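Local atomic coordinates of SVS_variant_AS1 (Streptomyces sp. CWA1, PDB entry 6TJA), a protein that probably cyclises a linear prenyl diphosphate to a spiroviolene-type diterpene, as an engineered, ancestrally reconstructed class I terpene cyclase. Residues A113-S118 with A152-L157; V146-H151 with M194-T199. One frame throughout, in Å; residues are numbered along the deposited sequence.

Overall arrangement
Followed from the N terminus, the chain first reaches 113-118, the last three residues of helix 100-115 and the loop after it, then runs through helix 126-140 into helix 143-169. That long helix supplies 146-151 and, directly after it, 152-157, which closes interaction 1 over a mostly helical loop of 33 residues. Interaction 2 closes later, when 194-199 with the short helix 195-199 comes back against 146-151, so the two loops cross instead of nesting. Helix 143-169 is thus held by helix 100-115 and by the 194-199 region, and the contacts meet directly: Glu115 OE1 and Arg147 NH1 form a salt bridge of 2.8 Å.

Interaction 1 of 2, residues A113-S118 with A152-L157; sequences ALEAPS and AHRAWL
Leu114 lays its CD2 methyl over one face of the His153 imidazole in a CH-pi contact, 3.5 Å from CD2 to the ring centroid and 18° off the ring normal. With CG of Leu114 anti to the backbone N (chi1 177°), the branched end reaches across to helix 143-169, and His153 extends back to meet it. The opposite face of the imidazole is met near its rim by the edge of the Trp156 indole, whose CZ3 lies 3.6 Å above the His153 plane. His153 ND1 is hydrogen-bonded to Gln111 OE1, one turn before Leu114, which should help fix the rotation of the ring. With an alanine here in place of His153, the flat surface would be gone, probably opening a gap between Leu114 and Trp156 and leaving Gln111 OE1 without its imidazole partner.

Beside this apolar touch Glu115 and Arg154 form a salt bridge: Glu115 OE2 lies obliquely to the guanidinium, 3.2 Å from both NH1 and NH2 of Arg154. The carboxylate plane is turned 64° from that of the guanidinium. A water accepts from Arg154 NH2 at 3.1 Å; its very short approach to Glu115 OE1 makes a bridge between the two only tentative. Gln111 NE2 also bonds Glu115 OE2. With Arg147 as its second cationic partner, the buried glutamate is likely to stay ionised, its charge balanced where helices 100-115 and 143-169 meet.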
ATOM      1  N   ALA A 113      -9.870   3.692   7.860  1.00 28.41           N
ATOM      2  CA  ALA A 113     -10.783   2.931   8.753  1.00 28.24           C
ATOM      3  C   ALA A 113     -10.211   1.549   9.077  1.00 30.21           C
ATOM      4  O   ALA A 113     -10.394   1.077  10.232  1.00 28.70           O
ATOM      5  CB  ALA A 113     -12.138   2.812   8.104  1.00 29.02           C
ATOM      6  N   LEU A 114      -9.572   0.909   8.091  1.00 29.45           N
ATOM      7  CA  LEU A 114      -8.957  -0.439   8.244  1.00 30.19           C
ATOM      8  C   LEU A 114      -7.771  -0.356   9.216  1.00 30.73           C
ATOM      9  O   LEU A 114      -7.579  -1.315   9.954  1.00 29.50           O
ATOM     10  CB  LEU A 114      -8.515  -0.958   6.872  1.00 28.54           C
ATOM     11  CG  LEU A 114      -7.798  -2.303   6.872  1.00 30.55           C
ATOM     12  CD1 LEU A 114      -8.659  -3.400   7.517  1.00 29.90           C
ATOM     13  CD2 LEU A 114      -7.401  -2.701   5.450  1.00 31.45           C
ATOM     14  N   GLU A 115      -7.027   0.755   9.199  1.00 28.30           N
ATOM     15  CA  GLU A 115      -5.767   0.941   9.958  1.00 31.10           C
ATOM     16  C   GLU A 115      -6.020   1.614  11.315  1.00 31.31           C
ATOM     17  O   GLU A 115      -5.174   1.456  12.185  1.00 34.81           O
ATOM     18  CB  GLU A 115      -4.792   1.806   9.157  1.00 30.55           C
ATOM     19  CG  GLU A 115      -4.380   1.134   7.866  1.00 31.36           C
ATOM     20  CD  GLU A 115      -3.185   1.697   7.125  1.00 33.21           C
ATOM     21  OE1 GLU A 115      -2.160   1.989   7.778  1.00 34.85           O
ATOM     22  OE2 GLU A 115      -3.269   1.764   5.872  1.00 31.04           O
ATOM     23  N   ALA A 116      -7.123   2.307  11.459  1.00 30.62           N
ATOM     24  CA  ALA A 116      -7.450   3.026  12.661  1.00 34.50           C
ATOM     25  C   ALA A 116      -8.833   2.708  13.157  1.00 34.42           C
ATOM     26  O   ALA A 116      -9.780   3.111  12.584  1.00 38.43           O
ATOM     27  CB  ALA A 116      -7.331   4.498  12.393  1.00 33.94           C
ATOM     28  N   PRO A 117      -8.930   1.989  14.251  1.00 38.97           N
ATOM     29  CA  PRO A 117     -10.181   1.579  14.880  1.00 40.78           C
ATOM     30  C   PRO A 117     -11.001   2.737  15.399  1.00 37.95           C
ATOM     31  O   PRO A 117     -12.178   2.599  15.489  1.00 36.30           O
ATOM     32  CB  PRO A 117      -9.730   0.684  16.025  1.00 39.79           C
ATOM     33  CG  PRO A 117      -8.366   0.318  15.718  1.00 42.23           C
ATOM     34  CD  PRO A 117      -7.769   1.420  14.925  1.00 42.78           C
ATOM     35  N   SER A 118     -10.370   3.853  15.706  1.00 36.58           N
ATOM     36  CA  SER A 118     -11.081   5.064  16.204  1.00 37.57           C
ATOM     37  C   SER A 118     -11.779   5.800  15.047  1.00 38.18           C
ATOM     38  O   SER A 118     -12.666   6.634  15.306  1.00 39.59           O
ATOM     39  CB  SER A 118     -10.152   5.973  16.972  1.00 35.80           C
ATOM     40  OG  SER A 118      -8.999   6.312  16.214  1.00 38.27           O
ATOM     41  N   ALA A 152      -1.767  -5.149   1.513  1.00 21.72           N
ATOM     42  CA  ALA A 152      -2.369  -5.862   0.364  1.00 23.99           C
ATOM     43  C   ALA A 152      -3.650  -5.123  -0.048  1.00 24.40           C
ATOM     44  O   ALA A 152      -3.881  -4.949  -1.283  1.00 23.18           O
ATOM     45  CB  ALA A 152      -2.653  -7.314   0.706  1.00 22.84           C
ATOM     46  N   HIS A 153      -4.392  -4.672   0.951  1.00 21.68           N
ATOM     47  CA  HIS A 153      -5.613  -3.933   0.817  1.00 24.89           C
ATOM     48  C   HIS A 153      -5.437  -2.598   0.107  1.00 24.69           C
ATOM     49  O   HIS A 153      -6.186  -2.277  -0.749  1.00 25.21           O
ATOM     50  CB  HIS A 153      -6.219  -3.743   2.185  1.00 24.65           C
ATOM     51  CG  HIS A 153      -7.639  -3.304   2.187  1.00 24.59           C
ATOM     52  ND1 HIS A 153      -8.007  -1.986   2.144  1.00 25.56           N
ATOM     53  CD2 HIS A 153      -8.781  -4.003   2.327  1.00 26.67           C
ATOM     54  CE1 HIS A 153      -9.312  -1.895   2.233  1.00 25.40           C
ATOM     55  NE2 HIS A 153      -9.803  -3.103   2.348  1.00 25.17           N
ATOM     56  N   ARG A 154      -4.429  -1.838   0.483  1.00 25.10           N
ATOM     57  CA  ARG A 154      -4.174  -0.599  -0.182  1.00 24.24           C
ATOM     58  C   ARG A 154      -3.736  -0.883  -1.605  1.00 25.91           C
ATOM     59  O   ARG A 154      -4.070  -0.163  -2.467  1.00 26.08           O
ATOM     60  CB  ARG A 154      -3.145   0.287   0.522  1.00 24.12           C
ATOM     61  CG  ARG A 154      -2.947   1.593  -0.231  1.00 26.27           C
ATOM     62  CD  ARG A 154      -2.328   2.770   0.479  1.00 27.95           C
ATOM     63  NE  ARG A 154      -1.562   2.328   1.577  1.00 37.99           N
ATOM     64  CZ  ARG A 154      -1.734   2.638   2.835  1.00 38.96           C
ATOM     65  NH1 ARG A 154      -2.590   3.512   3.240  1.00 49.18           N
ATOM     66  NH2 ARG A 154      -0.939   2.087   3.673  1.00 43.78           N
ATOM     67  N   ALA A 155      -3.013  -1.963  -1.818  1.00 24.19           N
ATOM     68  CA  ALA A 155      -2.530  -2.320  -3.172  1.00 24.92           C
ATOM     69  C   ALA A 155      -3.742  -2.556  -4.088  1.00 26.48           C
ATOM     70  O   ALA A 155      -3.751  -1.985  -5.189  1.00 24.19           O
ATOM     71  CB  ALA A 155      -1.590  -3.495  -3.109  1.00 24.85           C
ATOM     72  N   TRP A 156      -4.766  -3.280  -3.596  1.00 23.78           N
ATOM     73  CA  TRP A 156      -6.011  -3.565  -4.352  1.00 24.14           C
ATOM     74  C   TRP A 156      -6.762  -2.259  -4.656  1.00 24.71           C
ATOM     75  O   TRP A 156      -7.188  -2.058  -5.835  1.00 23.34           O
ATOM     76  CB  TRP A 156      -6.872  -4.585  -3.604  1.00 26.04           C
ATOM     77  CG  TRP A 156      -8.326  -4.485  -3.934  1.00 26.87           C
ATOM     78  CD1 TRP A 156      -8.913  -4.744  -5.133  1.00 26.30           C
ATOM     79  CD2 TRP A 156      -9.386  -4.095  -3.042  1.00 28.24           C
ATOM     80  NE1 TRP A 156     -10.250  -4.505  -5.065  1.00 25.06           N
ATOM     81  CE2 TRP A 156     -10.577  -4.122  -3.790  1.00 27.59           C
ATOM     82  CE3 TRP A 156      -9.440  -3.704  -1.705  1.00 25.85           C
ATOM     83  CZ2 TRP A 156     -11.808  -3.795  -3.236  1.00 24.57           C
ATOM     84  CZ3 TRP A 156     -10.654  -3.366  -1.164  1.00 27.01           C
ATOM     85  CH2 TRP A 156     -11.813  -3.385  -1.932  1.00 25.86           C
ATOM     86  N   LEU A 157      -6.921  -1.377  -3.667  1.00 23.87           N
ATOM     87  CA  LEU A 157      -7.588  -0.073  -3.874  1.00 22.76           C
ATOM     88  C   LEU A 157      -6.851   0.752  -4.940  1.00 23.06           C
ATOM     89  O   LEU A 157      -7.570   1.312  -5.753  1.00 22.67           O
ATOM     90  CB  LEU A 157      -7.729   0.686  -2.560  1.00 24.41           C
ATOM     91  CG  LEU A 157      -8.704   0.071  -1.552  1.00 23.68           C
ATOM     92  CD1 LEU A 157      -8.611   0.795  -0.217  1.00 23.96           C
ATOM     93  CD2 LEU A 157     -10.124   0.097  -2.077  1.00 24.42           C
TER
HETATM   94  O   HOH W   1      -0.414   3.174   6.503  1.00 26.15           O

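Interaction 2 of 2, residues V146-H151 with M194-T199; sequences VRRFVH and MLEIAT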
ATOM      1  N   VAL A 146      -1.504  -8.662  10.325  1.00 26.92           N
ATOM      2  CA  VAL A 146      -2.479  -7.555  10.103  1.00 26.32           C
ATOM      3  C   VAL A 146      -1.854  -6.519   9.144  1.00 27.23           C
ATOM      4  O   VAL A 146      -2.549  -6.102   8.199  1.00 26.22           O
ATOM      5  CB  VAL A 146      -2.978  -6.945  11.420  1.00 24.72           C
ATOM      6  CG1 VAL A 146      -3.752  -5.663  11.197  1.00 23.31           C
ATOM      7  CG2 VAL A 146      -3.838  -7.938  12.196  1.00 27.30           C
ATOM      8  N   ARG A 147      -0.581  -6.169   9.298  1.00 27.72           N
ATOM      9  CA  ARG A 147       0.032  -5.150   8.417  1.00 28.85           C
ATOM     10  C   ARG A 147       0.172  -5.724   7.010  1.00 26.73           C
ATOM     11  O   ARG A 147      -0.025  -4.974   6.058  1.00 28.91           O
ATOM     12  CB  ARG A 147       1.381  -4.669   8.939  1.00 32.93           C
ATOM     13  CG  ARG A 147       1.286  -3.736  10.137  1.00 40.40           C
ATOM     14  CD  ARG A 147       0.438  -2.487   9.956  1.00 39.83           C
ATOM     15  NE  ARG A 147       1.032  -1.473   9.101  1.00 41.44           N
ATOM     16  CZ  ARG A 147       0.396  -0.373   8.696  1.00 42.60           C
ATOM     17  NH1 ARG A 147      -0.863  -0.173   9.051  1.00 41.84           N
ATOM     18  NH2 ARG A 147       1.025   0.518   7.946  1.00 43.36           N
ATOM     19  N   ARG A 148       0.508  -7.002   6.886  1.00 26.14           N
ATOM     20  CA  ARG A 148       0.584  -7.667   5.569  1.00 27.08           C
ATOM     21  C   ARG A 148      -0.785  -7.516   4.898  1.00 26.06           C
ATOM     22  O   ARG A 148      -0.791  -7.177   3.702  1.00 23.94           O
ATOM     23  CB  ARG A 148       1.048  -9.120   5.706  1.00 28.14           C
ATOM     24  CG  ARG A 148       2.493  -9.264   6.171  1.00 27.92           C
ATOM     25  CD  ARG A 148       2.887 -10.711   6.420  1.00 27.84           C
ATOM     26  NE  ARG A 148       4.254 -10.844   6.897  1.00 29.04           N
ATOM     27  CZ  ARG A 148       4.877 -11.998   7.177  1.00 27.58           C
ATOM     28  NH1 ARG A 148       4.278 -13.165   6.995  1.00 28.25           N
ATOM     29  NH2 ARG A 148       6.125 -11.981   7.598  1.00 23.87           N
ATOM     30  N   PHE A 149      -1.884  -7.667   5.652  1.00 24.23           N
ATOM     31  CA  PHE A 149      -3.261  -7.584   5.090  1.00 25.52           C
ATOM     32  C   PHE A 149      -3.580  -6.128   4.691  1.00 25.95           C
ATOM     33  O   PHE A 149      -4.071  -5.880   3.548  1.00 23.08           O
ATOM     34  CB  PHE A 149      -4.327  -8.152   6.029  1.00 24.77           C
ATOM     35  CG  PHE A 149      -5.706  -8.009   5.442  1.00 24.93           C
ATOM     36  CD1 PHE A 149      -6.141  -8.866   4.444  1.00 25.36           C
ATOM     37  CD2 PHE A 149      -6.531  -6.947   5.803  1.00 25.29           C
ATOM     38  CE1 PHE A 149      -7.376  -8.683   3.832  1.00 25.01           C
ATOM     39  CE2 PHE A 149      -7.769  -6.772   5.197  1.00 25.53           C
ATOM     40  CZ  PHE A 149      -8.187  -7.639   4.219  1.00 25.30           C
ATOM     41  N   VAL A 150      -3.270  -5.197   5.598  1.00 22.98           N
ATOM     42  CA  VAL A 150      -3.519  -3.746   5.419  1.00 24.70           C
ATOM     43  C   VAL A 150      -2.841  -3.310   4.117  1.00 23.02           C
ATOM     44  O   VAL A 150      -3.457  -2.562   3.338  1.00 23.60           O
ATOM     45  CB  VAL A 150      -3.009  -2.945   6.633  1.00 27.73           C
ATOM     46  CG1 VAL A 150      -2.868  -1.473   6.317  1.00 27.41           C
ATOM     47  CG2 VAL A 150      -3.876  -3.154   7.863  1.00 28.87           C
ATOM     48  N   HIS A 151      -1.598  -3.720   3.909  1.00 22.51           N
ATOM     49  CA  HIS A 151      -0.773  -3.276   2.753  1.00 23.18           C
ATOM     50  C   HIS A 151      -1.316  -3.905   1.457  1.00 22.69           C
ATOM     51  O   HIS A 151      -1.272  -3.251   0.412  1.00 23.36           O
ATOM     52  CB  HIS A 151       0.702  -3.621   3.008  1.00 23.19           C
ATOM     53  CG  HIS A 151       1.378  -2.731   3.982  1.00 23.77           C
ATOM     54  ND1 HIS A 151       1.154  -1.362   4.005  1.00 28.20           N
ATOM     55  CD2 HIS A 151       2.300  -2.976   4.928  1.00 22.51           C
ATOM     56  CE1 HIS A 151       1.883  -0.824   4.971  1.00 28.09           C
ATOM     57  NE2 HIS A 151       2.605  -1.788   5.539  1.00 22.41           N
ATOM     58  N   MET A 194      -4.800 -13.181   3.380  1.00 26.50           N
ATOM     59  CA  MET A 194      -5.604 -13.755   4.496  1.00 26.70           C
ATOM     60  C   MET A 194      -5.296 -15.244   4.738  1.00 25.91           C
ATOM     61  O   MET A 194      -5.820 -15.767   5.721  1.00 28.18           O
ATOM     62  CB  MET A 194      -7.099 -13.640   4.220  1.00 27.39           C
ATOM     63  CG  MET A 194      -7.582 -12.231   4.105  1.00 27.56           C
ATOM     64  SD  MET A 194      -9.352 -12.266   4.160  1.00 26.23           S
ATOM     65  CE  MET A 194      -9.793 -12.988   2.584  1.00 24.36           C
ATOM     66  N   LEU A 195      -4.484 -15.912   3.939  1.00 25.73           N
ATOM     67  CA  LEU A 195      -4.159 -17.318   4.153  1.00 24.15           C
ATOM     68  C   LEU A 195      -3.565 -17.596   5.530  1.00 27.57           C
ATOM     69  O   LEU A 195      -4.009 -18.437   6.221  1.00 28.60           O
ATOM     70  CB  LEU A 195      -3.252 -17.861   3.064  1.00 22.33           C
ATOM     71  CG  LEU A 195      -3.786 -18.184   1.679  1.00 21.88           C
ATOM     72  CD1 LEU A 195      -2.736 -18.411   0.615  1.00 20.10           C
ATOM     73  CD2 LEU A 195      -4.798 -19.305   1.679  1.00 23.45           C
ATOM     74  N   GLU A 196      -2.569 -16.825   5.887  1.00 29.65           N
ATOM     75  CA  GLU A 196      -1.865 -16.879   7.131  1.00 32.79           C
ATOM     76  C   GLU A 196      -2.774 -16.686   8.317  1.00 30.68           C
ATOM     77  O   GLU A 196      -2.603 -17.274   9.331  1.00 31.49           O
ATOM     78  CB  GLU A 196      -0.934 -15.696   7.133  1.00 38.19           C
ATOM     79  CG  GLU A 196       0.489 -16.028   7.018  1.00 39.15           C
ATOM     80  CD  GLU A 196       1.328 -14.907   7.480  1.00 38.59           C
ATOM     81  OE1 GLU A 196       1.423 -13.911   6.801  1.00 35.76           O
ATOM     82  OE2 GLU A 196       1.913 -15.049   8.524  1.00 38.10           O
ATOM     83  N   ILE A 197      -3.704 -15.777   8.153  1.00 28.83           N
ATOM     84  CA  ILE A 197      -4.704 -15.392   9.187  1.00 28.81           C
ATOM     85  C   ILE A 197      -5.678 -16.563   9.374  1.00 28.42           C
ATOM     86  O   ILE A 197      -6.001 -16.881  10.523  1.00 27.82           O
ATOM     87  CB  ILE A 197      -5.375 -14.054   8.815  1.00 28.82           C
ATOM     88  CG1 ILE A 197      -4.335 -12.922   8.783  1.00 29.98           C
ATOM     89  CG2 ILE A 197      -6.510 -13.740   9.765  1.00 25.63           C
ATOM     90  CD1 ILE A 197      -4.878 -11.594   8.359  1.00 31.04           C
ATOM     91  N   ALA A 198      -6.144 -17.191   8.327  1.00 26.65           N
ATOM     92  CA  ALA A 198      -7.080 -18.271   8.477  1.00 29.06           C
ATOM     93  C   ALA A 198      -6.461 -19.486   9.159  1.00 32.03           C
ATOM     94  O   ALA A 198      -6.993 -20.062  10.044  1.00 28.73           O
ATOM     95  CB  ALA A 198      -7.613 -18.673   7.136  1.00 28.14           C
ATOM     96  N   THR A 199      -5.265 -19.757   8.714  1.00 30.56           N
ATOM     97  CA  THR A 199      -4.415 -20.856   9.037  1.00 29.82           C
ATOM     98  C   THR A 199      -3.640 -20.775  10.363  1.00 31.95           C
ATOM     99  O   THR A 199      -3.448 -21.741  11.001  1.00 32.64           O
ATOM    100  CB  THR A 199      -3.531 -20.931   7.786  1.00 28.15           C
ATOM    101  OG1 THR A 199      -3.937 -21.978   6.922  1.00 28.95           O
ATOM    102  CG2 THR A 199      -2.168 -20.941   8.012  1.00 27.79           C
TER
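Arg148 and Glu196 form a salt bridge in which NH1 donates to OE1 at 3.0 Å with an N-H...O angle of 149°. The oxygen lies near the guanidinium plane, at its edge, but the donor stands above the carboxylate plane, 38° out of it. An arginine suits this place because its extended chain reaches across and its several N-H groups can serve more partners: NH1 also bonds Val203 O, and NH2 pairs with Asp205. Glu196 OE2 is held in turn by Val203 N and Gln145, a grip that should help fix the carboxylate.

Further in, the contact turns apolar. CG of Phe149, anti to the backbone N (chi1 178°), carries the ring toward Met194, whose flexible, unbranched chain can follow it, CG 3.6 Å from Phe149 CE1. The sulfur makes an oblique Met-aromatic contact, SD standing 5.1 Å from the ring centroid. Ile197 is long enough to bring CD1 to Phe149 CB at 4.2 Å. Phe137 and the engineered Phe79 each meet the Phe149 ring edge-to-face. Short helix 195-199 and the preceding Met194 thus pack on long helix 143-169, with helices 70-91 and 126-140 alongside, as in the all-helical class I terpene synthase fold.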